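Local coordinates for protein ribulose-1,5-bisphosphate carboxylase/oxygenase large subunit (Rhodopseudomonas palustris, PDB 3QFW) that is a Rubisco-like protein that probably binds magnesium and acts on a phosphorylated sugar-like substrate, and may not fix carbon dioxide as true Rubisco does, at residues 110-115 and 274-279; 269-274 and 306-311; 283-288 and 324-329. All blocks are in the same frame, centred on the assembly; numbering follows the deposited sequence.

Overall arrangement
Residues 110-115, leaving helix 106-112, wait 158 residues for their partner, the end of helix 265-276; this is interaction 1, which closes the longest loop of the three and joins the approach to the barrel to a barrel helix. Interaction 2 crosses it, tying the same helix to the loop after helix 294-305, and the two share Arg274. Interaction 3 also crosses interaction 2 but follows interaction 1 in series, linking the turn after strand 280-284 to residues 324-329, which lead into helix 327-334. Its centre lies about 27 Å from that of interaction 1, on the opposite side of the chain's centre.

Interaction 1 (110-115 and 274-279); sequences TAFGGP and RLFGAD
Gly114, in the turn after helix 106-112, lies against Leu275 in the last turn of helix 265-276, their CA atoms 4.2 Å apart. Gly114 N gives Leu275 O a weak, bent hydrogen bond of 3.1 Å (131° at the hydrogen). CA-H...O contacts add to it: Gly114 CA lies 3.2 Å from Arg274 O, and Gly277 CA returns the gesture at 3.6 Å from Gly114 O. Gly277 ends its helix in a Schellman motif. A side chain on Gly114 would run into the ring of Pro115.

Phe112 carries the aromatic part of the contact. With CG anti to the carbonyl carbon (chi1 -68°), its ring turns to Phe276, whose CE1 edge sits over the centre of one face: an edge-to-face pair with planes at 79° and the centroid of Phe112 5.0 Å from that of Phe276. Phe112 CD2 also packs at 3.4 Å against Leu275 CD2. Replacing Phe112 by an alanine is likely to leave the Phe276 edge without its facing ring and to open a gap beside the Leu275 methyls.

Pro115 packs on the aliphatic CG of Arg274, whose guanidinium reaches away to Asn312 O. Pro115 CG comes 3.2 Å from Ala278 O, a buried carbonyl oxygen that finds no hydrogen-bond partner in the model. Asp279 OD1 touches Pro115 CB at 3.3 Å while accepting from Val117 N and Gly118 N; OD2 takes Val251 N. Such a buried fastening sits at the N-terminal ends of the strands of the alpha/beta (TIM) barrel of the Rubisco family, where the chain entering the barrel meets the joint between a barrel helix and strand 280-284.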
ATOM      1  N   THR B 110       0.942  -1.469 -23.363  1.00 34.17           N
ATOM      2  CA  THR B 110      -0.081  -2.203 -24.106  1.00 34.86           C
ATOM      3  C   THR B 110      -0.721  -3.249 -23.205  1.00 34.58           C
ATOM      4  O   THR B 110      -1.933  -3.467 -23.238  1.00 33.71           O
ATOM      5  CB  THR B 110       0.484  -2.883 -25.369  1.00 41.00           C
ATOM      6  OG1 THR B 110       1.212  -1.929 -26.147  1.00 38.73           O
ATOM      7  CG2 THR B 110      -0.645  -3.446 -26.216  1.00 38.42           C
ATOM      8  N   ALA B 111       0.112  -3.887 -22.395  1.00 34.86           N
ATOM      9  CA  ALA B 111      -0.344  -4.914 -21.468  1.00 33.79           C
ATOM     10  C   ALA B 111      -1.313  -4.346 -20.436  1.00 31.94           C
ATOM     11  O   ALA B 111      -2.385  -4.902 -20.216  1.00 31.89           O
ATOM     12  CB  ALA B 111       0.835  -5.564 -20.789  1.00 35.08           C
ATOM     13  N   PHE B 112      -0.936  -3.238 -19.804  1.00 33.04           N
ATOM     14  CA  PHE B 112      -1.791  -2.620 -18.788  1.00 31.64           C
ATOM     15  C   PHE B 112      -3.026  -1.933 -19.399  1.00 31.52           C
ATOM     16  O   PHE B 112      -4.127  -2.027 -18.855  1.00 31.59           O
ATOM     17  CB  PHE B 112      -0.992  -1.647 -17.899  1.00 27.58           C
ATOM     18  CG  PHE B 112       0.035  -2.320 -17.009  1.00 30.75           C
ATOM     19  CD1 PHE B 112      -0.337  -3.325 -16.121  1.00 32.74           C
ATOM     20  CD2 PHE B 112       1.363  -1.924 -17.040  1.00 27.68           C
ATOM     21  CE1 PHE B 112       0.609  -3.943 -15.283  1.00 30.13           C
ATOM     22  CE2 PHE B 112       2.323  -2.535 -16.207  1.00 27.68           C
ATOM     23  CZ  PHE B 112       1.934  -3.545 -15.327  1.00 28.18           C
ATOM     24  N   GLY B 113      -2.845  -1.240 -20.523  1.00 33.97           N
ATOM     25  CA  GLY B 113      -3.974  -0.730 -21.299  1.00 31.55           C
ATOM     26  C   GLY B 113      -4.563   0.624 -20.923  1.00 33.05           C
ATOM     27  O   GLY B 113      -5.371   1.181 -21.660  1.00 29.25           O
ATOM     28  N   GLY B 114      -4.168   1.161 -19.777  1.00 30.03           N
ATOM     29  CA  GLY B 114      -4.606   2.485 -19.378  1.00 30.72           C
ATOM     30  C   GLY B 114      -6.105   2.652 -19.223  1.00 28.75           C
ATOM     31  O   GLY B 114      -6.844   1.675 -19.106  1.00 32.41           O
ATOM     32  N   PRO B 115      -6.570   3.909 -19.210  1.00 28.12           N
ATOM     33  CA  PRO B 115      -7.984   4.174 -18.943  1.00 30.33           C
ATOM     34  C   PRO B 115      -8.875   3.602 -20.030  1.00 32.73           C
ATOM     35  O   PRO B 115      -8.598   3.805 -21.222  1.00 29.94           O
ATOM     36  CB  PRO B 115      -8.060   5.705 -18.943  1.00 28.52           C
ATOM     37  CG  PRO B 115      -6.671   6.145 -18.615  1.00 28.86           C
ATOM     38  CD  PRO B 115      -5.782   5.148 -19.292  1.00 27.87           C
ATOM     39  N   ARG B 274      -3.151   6.013 -13.956  1.00 24.10           N
ATOM     40  CA  ARG B 274      -3.621   6.036 -15.348  1.00 27.68           C
ATOM     41  C   ARG B 274      -3.267   4.742 -16.099  1.00 27.12           C
ATOM     42  O   ARG B 274      -4.126   4.116 -16.726  1.00 26.54           O
ATOM     43  CB  ARG B 274      -3.002   7.237 -16.066  1.00 22.28           C
ATOM     44  CG  ARG B 274      -3.257   7.300 -17.595  1.00 26.50           C
ATOM     45  CD  ARG B 274      -2.440   8.415 -18.217  1.00 27.73           C
ATOM     46  NE  ARG B 274      -2.706   8.598 -19.653  1.00 26.26           N
ATOM     47  CZ  ARG B 274      -2.085   9.501 -20.398  1.00 28.76           C
ATOM     48  NH1 ARG B 274      -1.181  10.296 -19.837  1.00 29.19           N
ATOM     49  NH2 ARG B 274      -2.361   9.610 -21.696  1.00 26.32           N
ATOM     50  N   LEU B 275      -1.998   4.348 -16.022  1.00 26.01           N
ATOM     51  CA  LEU B 275      -1.525   3.116 -16.641  1.00 26.44           C
ATOM     52  C   LEU B 275      -2.401   1.929 -16.224  1.00 29.58           C
ATOM     53  O   LEU B 275      -2.795   1.105 -17.050  1.00 29.11           O
ATOM     54  CB  LEU B 275      -0.064   2.848 -16.220  1.00 29.87           C
ATOM     55  CG  LEU B 275       0.629   1.590 -16.747  1.00 27.82           C
ATOM     56  CD1 LEU B 275       0.906   1.716 -18.240  1.00 25.54           C
ATOM     57  CD2 LEU B 275       1.934   1.310 -16.013  1.00 28.07           C
ATOM     58  N   PHE B 276      -2.691   1.845 -14.928  1.00 28.09           N
ATOM     59  CA  PHE B 276      -3.436   0.714 -14.381  1.00 27.72           C
ATOM     60  C   PHE B 276      -4.946   0.762 -14.638  1.00 31.39           C
ATOM     61  O   PHE B 276      -5.638  -0.240 -14.424  1.00 33.66           O
ATOM     62  CB  PHE B 276      -3.152   0.563 -12.881  1.00 28.54           C
ATOM     63  CG  PHE B 276      -1.725   0.196 -12.580  1.00 28.66           C
ATOM     64  CD1 PHE B 276      -0.986  -0.555 -13.481  1.00 28.44           C
ATOM     65  CD2 PHE B 276      -1.110   0.627 -11.414  1.00 31.14           C
ATOM     66  CE1 PHE B 276       0.340  -0.893 -13.210  1.00 27.38           C
ATOM     67  CE2 PHE B 276       0.206   0.298 -11.141  1.00 28.98           C
ATOM     68  CZ  PHE B 276       0.931  -0.459 -12.046  1.00 29.90           C
ATOM     69  N   GLY B 277      -5.450   1.919 -15.061  1.00 28.69           N
ATOM     70  CA  GLY B 277      -6.823   2.032 -15.535  1.00 27.49           C
ATOM     71  C   GLY B 277      -7.699   3.141 -14.982  1.00 27.89           C
ATOM     72  O   GLY B 277      -8.904   3.157 -15.235  1.00 28.96           O
ATOM     73  N   ALA B 278      -7.127   4.066 -14.220  1.00 21.12           N
ATOM     74  CA  ALA B 278      -7.932   5.130 -13.647  1.00 24.41           C
ATOM     75  C   ALA B 278      -8.391   6.102 -14.756  1.00 26.64           C
ATOM     76  O   ALA B 278      -7.585   6.560 -15.555  1.00 27.43           O
ATOM     77  CB  ALA B 278      -7.154   5.868 -12.581  1.00 29.12           C
ATOM     78  N   ASP B 279      -9.685   6.407 -14.801  1.00 27.08           N
ATOM     79  CA  ASP B 279     -10.194   7.379 -15.771  1.00 26.32           C
ATOM     80  C   ASP B 279     -10.145   8.789 -15.212  1.00 29.94           C
ATOM     81  O   ASP B 279     -10.009   9.767 -15.968  1.00 30.54           O
ATOM     82  CB  ASP B 279     -11.614   7.039 -16.198  1.00 27.00           C
ATOM     83  CG  ASP B 279     -11.712   5.661 -16.806  1.00 27.65           C
ATOM     84  OD1 ASP B 279     -11.128   5.450 -17.889  1.00 29.10           O
ATOM     85  OD2 ASP B 279     -12.380   4.802 -16.203  1.00 28.64           O
TER

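Interaction 2 (269-274 and 306-311); sequences LGRLFR and DPFGKL
Arg274 and the backbone of Asp306 form the polar centre of this contact. Two nitrogens of the guanidinium converge end-on upon one oxygen: NH1 lies 2.8 Å and NH2 2.9 Å from Asp306 O, and that oxygen is almost in the guanidinium plane. NH1 approaches in the carbonyl plane, whereas NH2 is tilted 32° from it. The second hydrogen of NH2 goes to Leu311 O, 3.2 Å away and met from above its carbonyl plane. Beyond the two segments NH1 is also bonded to Ala303 O, and since NE is taken up by Asn312 O, every N-H of the group has a carbonyl acceptor. Two of these oxygens, Ala303 O and Asp306 O, lie at or just past the end of helix 294-305, where the partial negative charge of a helix C terminus would probably suit a cation.

In barrel terms, an arginine of helix 265-276 thereby holds the loop leading from helix 294-305 to strand 315-319. The loop makes a type II' turn from Phe308 to Leu311, closed by its own bond from Leu311 N to Phe308 O.

Phe308 lies between the two arginines. Its CB rests over one face of the Arg274 guanidinium, toward the rim. Arg271, bent at chi3 (-77°), meets the CE1 side of the ring: the planes are 6° apart, and Phe308 CE1 lies over a face of the guanidinium, 3.3 Å from Arg271 NE. Arg271 NH1 is satisfied by Val102 O. Its NH2 gives a hydrogen to a water 2.9 Å away, which in turn donates to Pro307 O at 2.7 Å.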
ATOM      1  N   LEU B 269      -0.032   8.953  -8.757  1.00 26.54           N
ATOM      2  CA  LEU B 269      -1.437   9.310  -8.962  1.00 25.48           C
ATOM      3  C   LEU B 269      -1.734   9.653 -10.417  1.00 27.06           C
ATOM      4  O   LEU B 269      -2.853   9.455 -10.905  1.00 27.71           O
ATOM      5  CB  LEU B 269      -1.791  10.519  -8.106  1.00 26.10           C
ATOM      6  CG  LEU B 269      -1.496  10.422  -6.610  1.00 27.44           C
ATOM      7  CD1 LEU B 269      -2.138  11.611  -5.924  1.00 24.80           C
ATOM      8  CD2 LEU B 269      -2.021   9.125  -6.028  1.00 26.67           C
ATOM      9  N   GLY B 270      -0.734  10.196 -11.097  1.00 26.91           N
ATOM     10  CA  GLY B 270      -0.873  10.549 -12.492  1.00 27.05           C
ATOM     11  C   GLY B 270      -0.585   9.381 -13.410  1.00 29.49           C
ATOM     12  O   GLY B 270      -1.499   8.785 -13.972  1.00 32.16           O
ATOM     13  N   ARG B 271       0.693   9.048 -13.560  1.00 25.47           N
ATOM     14  CA  ARG B 271       1.103   8.099 -14.584  1.00 26.82           C
ATOM     15  C   ARG B 271       0.686   6.673 -14.251  1.00 28.01           C
ATOM     16  O   ARG B 271      -0.004   6.020 -15.033  1.00 27.44           O
ATOM     17  CB  ARG B 271       2.619   8.182 -14.817  1.00 27.30           C
ATOM     18  CG  ARG B 271       3.183   7.069 -15.698  1.00 28.39           C
ATOM     19  CD  ARG B 271       4.577   7.403 -16.204  1.00 29.72           C
ATOM     20  NE  ARG B 271       4.504   8.370 -17.303  1.00 29.31           N
ATOM     21  CZ  ARG B 271       5.551   8.809 -17.991  1.00 33.08           C
ATOM     22  NH1 ARG B 271       6.770   8.376 -17.693  1.00 31.81           N
ATOM     23  NH2 ARG B 271       5.381   9.674 -18.987  1.00 29.78           N
ATOM     24  N   LEU B 272       1.090   6.190 -13.080  1.00 26.23           N
ATOM     25  CA  LEU B 272       0.855   4.791 -12.751  1.00 25.89           C
ATOM     26  C   LEU B 272      -0.625   4.472 -12.583  1.00 23.93           C
ATOM     27  O   LEU B 272      -1.094   3.451 -13.078  1.00 26.75           O
ATOM     28  CB  LEU B 272       1.651   4.381 -11.512  1.00 26.55           C
ATOM     29  CG  LEU B 272       3.177   4.383 -11.697  1.00 29.40           C
ATOM     30  CD1 LEU B 272       3.870   3.921 -10.419  1.00 26.31           C
ATOM     31  CD2 LEU B 272       3.608   3.515 -12.880  1.00 27.49           C
ATOM     32  N   PHE B 273      -1.352   5.320 -11.860  1.00 25.31           N
ATOM     33  CA  PHE B 273      -2.795   5.124 -11.706  1.00 25.26           C
ATOM     34  C   PHE B 273      -3.486   5.058 -13.084  1.00 28.66           C
ATOM     35  O   PHE B 273      -4.286   4.152 -13.345  1.00 25.34           O
ATOM     36  CB  PHE B 273      -3.407   6.233 -10.839  1.00 26.90           C
ATOM     37  CG  PHE B 273      -3.325   5.977  -9.340  1.00 23.83           C
ATOM     38  CD1 PHE B 273      -2.482   4.993  -8.813  1.00 25.02           C
ATOM     39  CD2 PHE B 273      -4.085   6.731  -8.459  1.00 24.40           C
ATOM     40  CE1 PHE B 273      -2.423   4.777  -7.437  1.00 27.10           C
ATOM     41  CE2 PHE B 273      -4.042   6.505  -7.087  1.00 24.71           C
ATOM     42  CZ  PHE B 273      -3.204   5.536  -6.579  1.00 29.46           C
ATOM     43  N   ARG B 274      -3.151   6.013 -13.956  1.00 24.10           N
ATOM     44  CA  ARG B 274      -3.621   6.036 -15.348  1.00 27.68           C
ATOM     45  C   ARG B 274      -3.267   4.742 -16.099  1.00 27.12           C
ATOM     46  O   ARG B 274      -4.126   4.116 -16.726  1.00 26.54           O
ATOM     47  CB  ARG B 274      -3.002   7.237 -16.066  1.00 22.28           C
ATOM     48  CG  ARG B 274      -3.257   7.300 -17.595  1.00 26.50           C
ATOM     49  CD  ARG B 274      -2.440   8.415 -18.217  1.00 27.73           C
ATOM     50  NE  ARG B 274      -2.706   8.598 -19.653  1.00 26.26           N
ATOM     51  CZ  ARG B 274      -2.085   9.501 -20.398  1.00 28.76           C
ATOM     52  NH1 ARG B 274      -1.181  10.296 -19.837  1.00 29.19           N
ATOM     53  NH2 ARG B 274      -2.361   9.610 -21.696  1.00 26.32           N
ATOM     54  N   ASP B 306      -1.090  13.882 -20.759  1.00 32.18           N
ATOM     55  CA  ASP B 306      -0.242  13.988 -21.942  1.00 32.16           C
ATOM     56  C   ASP B 306      -0.058  12.664 -22.678  1.00 34.47           C
ATOM     57  O   ASP B 306      -0.365  11.596 -22.139  1.00 29.75           O
ATOM     58  CB  ASP B 306       1.102  14.624 -21.572  1.00 32.87           C
ATOM     59  CG  ASP B 306       0.955  16.076 -21.138  1.00 34.46           C
ATOM     60  OD1 ASP B 306      -0.132  16.649 -21.346  1.00 33.53           O
ATOM     61  OD2 ASP B 306       1.918  16.647 -20.590  1.00 35.55           O
ATOM     62  N   PRO B 307       0.431  12.727 -23.927  1.00 32.93           N
ATOM     63  CA  PRO B 307       0.695  11.487 -24.663  1.00 34.78           C
ATOM     64  C   PRO B 307       1.490  10.499 -23.814  1.00 35.25           C
ATOM     65  O   PRO B 307       2.448  10.884 -23.146  1.00 34.67           O
ATOM     66  CB  PRO B 307       1.528  11.965 -25.853  1.00 37.84           C
ATOM     67  CG  PRO B 307       1.019  13.363 -26.100  1.00 34.87           C
ATOM     68  CD  PRO B 307       0.791  13.921 -24.712  1.00 35.70           C
ATOM     69  N   PHE B 308       1.084   9.235 -23.865  1.00 30.08           N
ATOM     70  CA  PHE B 308       1.650   8.167 -23.055  1.00 35.03           C
ATOM     71  C   PHE B 308       1.335   6.893 -23.833  1.00 31.07           C
ATOM     72  O   PHE B 308       0.236   6.346 -23.734  1.00 30.33           O
ATOM     73  CB  PHE B 308       0.964   8.182 -21.682  1.00 29.21           C
ATOM     74  CG  PHE B 308       1.541   7.209 -20.682  1.00 30.78           C
ATOM     75  CD1 PHE B 308       2.915   7.061 -20.526  1.00 29.64           C
ATOM     76  CD2 PHE B 308       0.698   6.470 -19.864  1.00 29.27           C
ATOM     77  CE1 PHE B 308       3.432   6.169 -19.584  1.00 32.53           C
ATOM     78  CE2 PHE B 308       1.222   5.575 -18.918  1.00 28.60           C
ATOM     79  CZ  PHE B 308       2.584   5.439 -18.791  1.00 27.43           C
ATOM     80  N   GLY B 309       2.282   6.448 -24.652  1.00 32.54           N
ATOM     81  CA  GLY B 309       1.971   5.453 -25.668  1.00 34.55           C
ATOM     82  C   GLY B 309       0.658   5.762 -26.387  1.00 30.96           C
ATOM     83  O   GLY B 309       0.359   6.917 -26.700  1.00 35.30           O
ATOM     84  N   LYS B 310      -0.130   4.719 -26.630  1.00 32.39           N
ATOM     85  CA  LYS B 310      -1.455   4.837 -27.223  1.00 35.38           C
ATOM     86  C   LYS B 310      -2.572   4.938 -26.180  1.00 32.70           C
ATOM     87  O   LYS B 310      -3.742   4.742 -26.511  1.00 33.89           O
ATOM     88  CB  LYS B 310      -1.723   3.626 -28.121  1.00 39.17           C
ATOM     89  CG  LYS B 310      -0.953   3.637 -29.437  1.00 45.16           C
ATOM     90  CD  LYS B 310      -0.905   2.250 -30.069  1.00 50.86           C
ATOM     91  CE  LYS B 310       0.118   1.362 -29.368  1.00 51.36           C
ATOM     92  NZ  LYS B 310       0.204  -0.009 -29.961  1.00 53.53           N
ATOM     93  N   LEU B 311      -2.219   5.246 -24.931  1.00 31.63           N
ATOM     94  CA  LEU B 311      -3.182   5.208 -23.829  1.00 29.33           C
ATOM     95  C   LEU B 311      -4.059   6.451 -23.688  1.00 29.88           C
ATOM     96  O   LEU B 311      -3.586   7.573 -23.835  1.00 29.72           O
ATOM     97  CB  LEU B 311      -2.454   4.968 -22.506  1.00 28.27           C
ATOM     98  CG  LEU B 311      -1.631   3.677 -22.505  1.00 29.26           C
ATOM     99  CD1 LEU B 311      -1.139   3.373 -21.107  1.00 30.62           C
ATOM    100  CD2 LEU B 311      -2.470   2.538 -23.044  1.00 30.02           C
TER
HETATM  101  O   HOH W   1       3.112  10.765 -20.488  1.00 33.72           O

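Interaction 3 (283-288 and 324-329); sequences FPNYGG and LQRVNE
Tyr286 and Glu329 point at each other from opposite directions, and their meeting shows how a surface carboxylate can be shared. Tyr286 OH donates to Glu329 OE2 in a bond of 2.6 Å, with OE2 lying at the edge of the phenol ring and near its plane. Ring and carboxylate are turned steeply, 61° apart, and the hydroxyl meets OE2 on the anti side, somewhat out of the carboxylate plane. Tyr286 adopts the crowded position, CG between the backbone N and the carbonyl carbon (chi1 62°), which swings the phenol off its turn and across to the other segment.

Glu329 reaches out through an extended chain, while Arg326, three residues earlier, folds back at chi2 and chi3 to grip it side-on. Arg326 NE forms a salt bridge of 2.6 Å with Glu329 OE1, and Arg326 NH2 lies 3.1 Å from Glu329 OE2. That oxygen therefore accepts from both NH2 and the phenol, which reach it from the same face of its plane. With OE1 held as well, the carboxylate is likely to be kept from rotating.

Asn285 completes the cluster without bonding to it. Its ND2 sits over the rim of one face of the Tyr286 ring and 3.4 Å from Arg326 NH2, a pair of donors that share no hydrogen, while OD1 is engaged by Tyr334 OH. Phe333 meets the Tyr286 ring obliquely, and a sulfate ion, probably from the crystallisation liquor, lies about 5 Å from the Tyr286 side chain.

Residues 285-288 form a type II turn, with Gly287 at a positive phi, immediately after strand 280-284. This surface contact joins the turn to the segment that leads into helix 327-334, on the C-terminal side of the strands of the TIM barrel.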
ATOM      1  N   PHE B 283      -6.533  14.151  -6.256  1.00 27.21           N
ATOM      2  CA  PHE B 283      -5.310  14.554  -5.561  1.00 25.28           C
ATOM      3  C   PHE B 283      -5.540  15.904  -4.900  1.00 31.74           C
ATOM      4  O   PHE B 283      -6.349  16.719  -5.384  1.00 28.57           O
ATOM      5  CB  PHE B 283      -4.123  14.644  -6.525  1.00 25.86           C
ATOM      6  CG  PHE B 283      -4.285  15.696  -7.605  1.00 27.99           C
ATOM      7  CD1 PHE B 283      -3.648  16.922  -7.501  1.00 29.82           C
ATOM      8  CD2 PHE B 283      -5.053  15.436  -8.722  1.00 24.03           C
ATOM      9  CE1 PHE B 283      -3.782  17.882  -8.504  1.00 28.44           C
ATOM     10  CE2 PHE B 283      -5.202  16.393  -9.733  1.00 30.64           C
ATOM     11  CZ  PHE B 283      -4.568  17.614  -9.614  1.00 30.94           C
ATOM     12  N   PRO B 284      -4.838  16.147  -3.792  1.00 32.10           N
ATOM     13  CA  PRO B 284      -4.979  17.419  -3.080  1.00 33.65           C
ATOM     14  C   PRO B 284      -4.338  18.548  -3.873  1.00 33.29           C
ATOM     15  O   PRO B 284      -3.174  18.459  -4.275  1.00 29.68           O
ATOM     16  CB  PRO B 284      -4.246  17.166  -1.753  1.00 37.56           C
ATOM     17  CG  PRO B 284      -3.311  16.034  -2.034  1.00 32.29           C
ATOM     18  CD  PRO B 284      -3.970  15.187  -3.074  1.00 28.99           C
ATOM     19  N   ASN B 285      -5.122  19.593  -4.122  1.00 30.21           N
ATOM     20  CA  ASN B 285      -4.670  20.746  -4.887  1.00 31.47           C
ATOM     21  C   ASN B 285      -3.599  21.464  -4.082  1.00 35.66           C
ATOM     22  O   ASN B 285      -3.515  21.288  -2.863  1.00 38.88           O
ATOM     23  CB  ASN B 285      -5.866  21.680  -5.139  1.00 28.90           C
ATOM     24  CG  ASN B 285      -5.558  22.791  -6.130  1.00 35.59           C
ATOM     25  OD1 ASN B 285      -5.115  22.545  -7.251  1.00 28.06           O
ATOM     26  ND2 ASN B 285      -5.799  24.026  -5.713  1.00 37.88           N
ATOM     27  N   TYR B 286      -2.759  22.249  -4.749  1.00 32.34           N
ATOM     28  CA  TYR B 286      -1.831  23.100  -4.024  1.00 35.45           C
ATOM     29  C   TYR B 286      -2.671  24.084  -3.224  1.00 36.60           C
ATOM     30  O   TYR B 286      -3.813  24.356  -3.583  1.00 43.84           O
ATOM     31  CB  TYR B 286      -0.910  23.846  -4.986  1.00 35.90           C
ATOM     32  CG  TYR B 286      -1.649  24.764  -5.924  1.00 38.78           C
ATOM     33  CD1 TYR B 286      -2.212  24.277  -7.094  1.00 40.22           C
ATOM     34  CD2 TYR B 286      -1.779  26.119  -5.644  1.00 43.67           C
ATOM     35  CE1 TYR B 286      -2.889  25.107  -7.959  1.00 35.35           C
ATOM     36  CE2 TYR B 286      -2.454  26.965  -6.507  1.00 38.33           C
ATOM     37  CZ  TYR B 286      -3.008  26.451  -7.663  1.00 40.52           C
ATOM     38  OH  TYR B 286      -3.682  27.278  -8.534  1.00 38.18           O
ATOM     39  N   GLY B 287      -2.116  24.607  -2.138  1.00 41.14           N
ATOM     40  CA  GLY B 287      -2.816  25.606  -1.345  1.00 47.36           C
ATOM     41  C   GLY B 287      -4.049  25.090  -0.617  1.00 49.41           C
ATOM     42  O   GLY B 287      -4.734  25.855   0.064  1.00 50.03           O
ATOM     43  N   GLY B 288      -4.342  23.802  -0.775  1.00 44.78           N
ATOM     44  CA  GLY B 288      -5.400  23.166  -0.012  1.00 48.76           C
ATOM     45  C   GLY B 288      -4.867  22.802   1.367  1.00 50.32           C
ATOM     46  O   GLY B 288      -3.916  23.422   1.848  1.00 53.28           O
ATOM     47  N   LEU B 324     -15.953  29.259  -4.755  1.00 53.54           N
ATOM     48  CA  LEU B 324     -16.339  30.014  -5.939  1.00 51.16           C
ATOM     49  C   LEU B 324     -15.245  30.991  -6.356  1.00 48.88           C
ATOM     50  O   LEU B 324     -15.130  31.344  -7.537  1.00 50.43           O
ATOM     51  CB  LEU B 324     -17.650  30.765  -5.691  1.00 47.23           C
ATOM     52  CG  LEU B 324     -18.832  30.307  -6.551  1.00 51.60           C
ATOM     53  CD1 LEU B 324     -18.595  30.645  -8.012  1.00 44.64           C
ATOM     54  CD2 LEU B 324     -19.092  28.817  -6.380  1.00 46.37           C
ATOM     55  N   GLN B 325     -14.448  31.425  -5.382  1.00 48.95           N
ATOM     56  CA  GLN B 325     -13.386  32.396  -5.623  1.00 54.08           C
ATOM     57  C   GLN B 325     -12.142  31.780  -6.262  1.00 50.78           C
ATOM     58  O   GLN B 325     -11.288  32.504  -6.770  1.00 52.77           O
ATOM     59  CB  GLN B 325     -12.976  33.093  -4.320  1.00 56.68           C
ATOM     60  CG  GLN B 325     -11.927  32.326  -3.514  1.00 58.87           C
ATOM     61  CD  GLN B 325     -11.118  33.225  -2.594  1.00 61.37           C
ATOM     62  OE1 GLN B 325      -9.955  32.943  -2.299  1.00 61.31           O
ATOM     63  NE2 GLN B 325     -11.731  34.315  -2.137  1.00 66.44           N
ATOM     64  N   ARG B 326     -12.038  30.456  -6.230  1.00 50.47           N
ATOM     65  CA  ARG B 326     -10.830  29.775  -6.707  1.00 48.69           C
ATOM     66  C   ARG B 326     -10.974  29.285  -8.145  1.00 39.23           C
ATOM     67  O   ARG B 326      -9.979  28.981  -8.799  1.00 38.71           O
ATOM     68  CB  ARG B 326     -10.482  28.575  -5.820  1.00 48.57           C
ATOM     69  CG  ARG B 326     -10.269  28.867  -4.339  1.00 56.69           C
ATOM     70  CD  ARG B 326      -8.912  29.506  -4.050  1.00 53.41           C
ATOM     71  NE  ARG B 326      -7.805  28.848  -4.744  1.00 49.26           N
ATOM     72  CZ  ARG B 326      -7.074  27.855  -4.245  1.00 46.14           C
ATOM     73  NH1 ARG B 326      -7.332  27.372  -3.036  1.00 50.71           N
ATOM     74  NH2 ARG B 326      -6.084  27.339  -4.963  1.00 43.29           N
ATOM     75  N   VAL B 327     -12.211  29.196  -8.622  1.00 40.66           N
ATOM     76  CA  VAL B 327     -12.494  28.571  -9.917  1.00 39.06           C
ATOM     77  C   VAL B 327     -11.679  29.114 -11.109  1.00 38.97           C
ATOM     78  O   VAL B 327     -11.058  28.343 -11.832  1.00 38.91           O
ATOM     79  CB  VAL B 327     -14.002  28.602 -10.242  1.00 40.94           C
ATOM     80  CG1 VAL B 327     -14.232  28.410 -11.735  1.00 41.40           C
ATOM     81  CG2 VAL B 327     -14.734  27.543  -9.439  1.00 44.76           C
ATOM     82  N   ASN B 328     -11.665  30.424 -11.320  1.00 33.52           N
ATOM     83  CA  ASN B 328     -10.894  30.952 -12.449  1.00 37.19           C
ATOM     84  C   ASN B 328      -9.390  30.690 -12.329  1.00 30.70           C
ATOM     85  O   ASN B 328      -8.747  30.272 -13.298  1.00 32.09           O
ATOM     86  CB  ASN B 328     -11.193  32.437 -12.698  1.00 34.74           C
ATOM     87  CG  ASN B 328     -12.608  32.665 -13.180  1.00 40.16           C
ATOM     88  OD1 ASN B 328     -13.277  31.735 -13.634  1.00 36.60           O
ATOM     89  ND2 ASN B 328     -13.075  33.907 -13.087  1.00 39.30           N
ATOM     90  N   GLU B 329      -8.840  30.940 -11.146  1.00 34.44           N
ATOM     91  CA  GLU B 329      -7.455  30.568 -10.836  1.00 34.48           C
ATOM     92  C   GLU B 329      -7.151  29.135 -11.274  1.00 31.63           C
ATOM     93  O   GLU B 329      -6.192  28.880 -12.008  1.00 29.74           O
ATOM     94  CB  GLU B 329      -7.166  30.715  -9.332  1.00 32.91           C
ATOM     95  CG  GLU B 329      -5.795  30.144  -8.900  1.00 33.52           C
ATOM     96  CD  GLU B 329      -5.709  29.803  -7.408  1.00 39.61           C
ATOM     97  OE1 GLU B 329      -6.631  30.165  -6.647  1.00 39.28           O
ATOM     98  OE2 GLU B 329      -4.707  29.168  -7.001  1.00 39.25           O
TER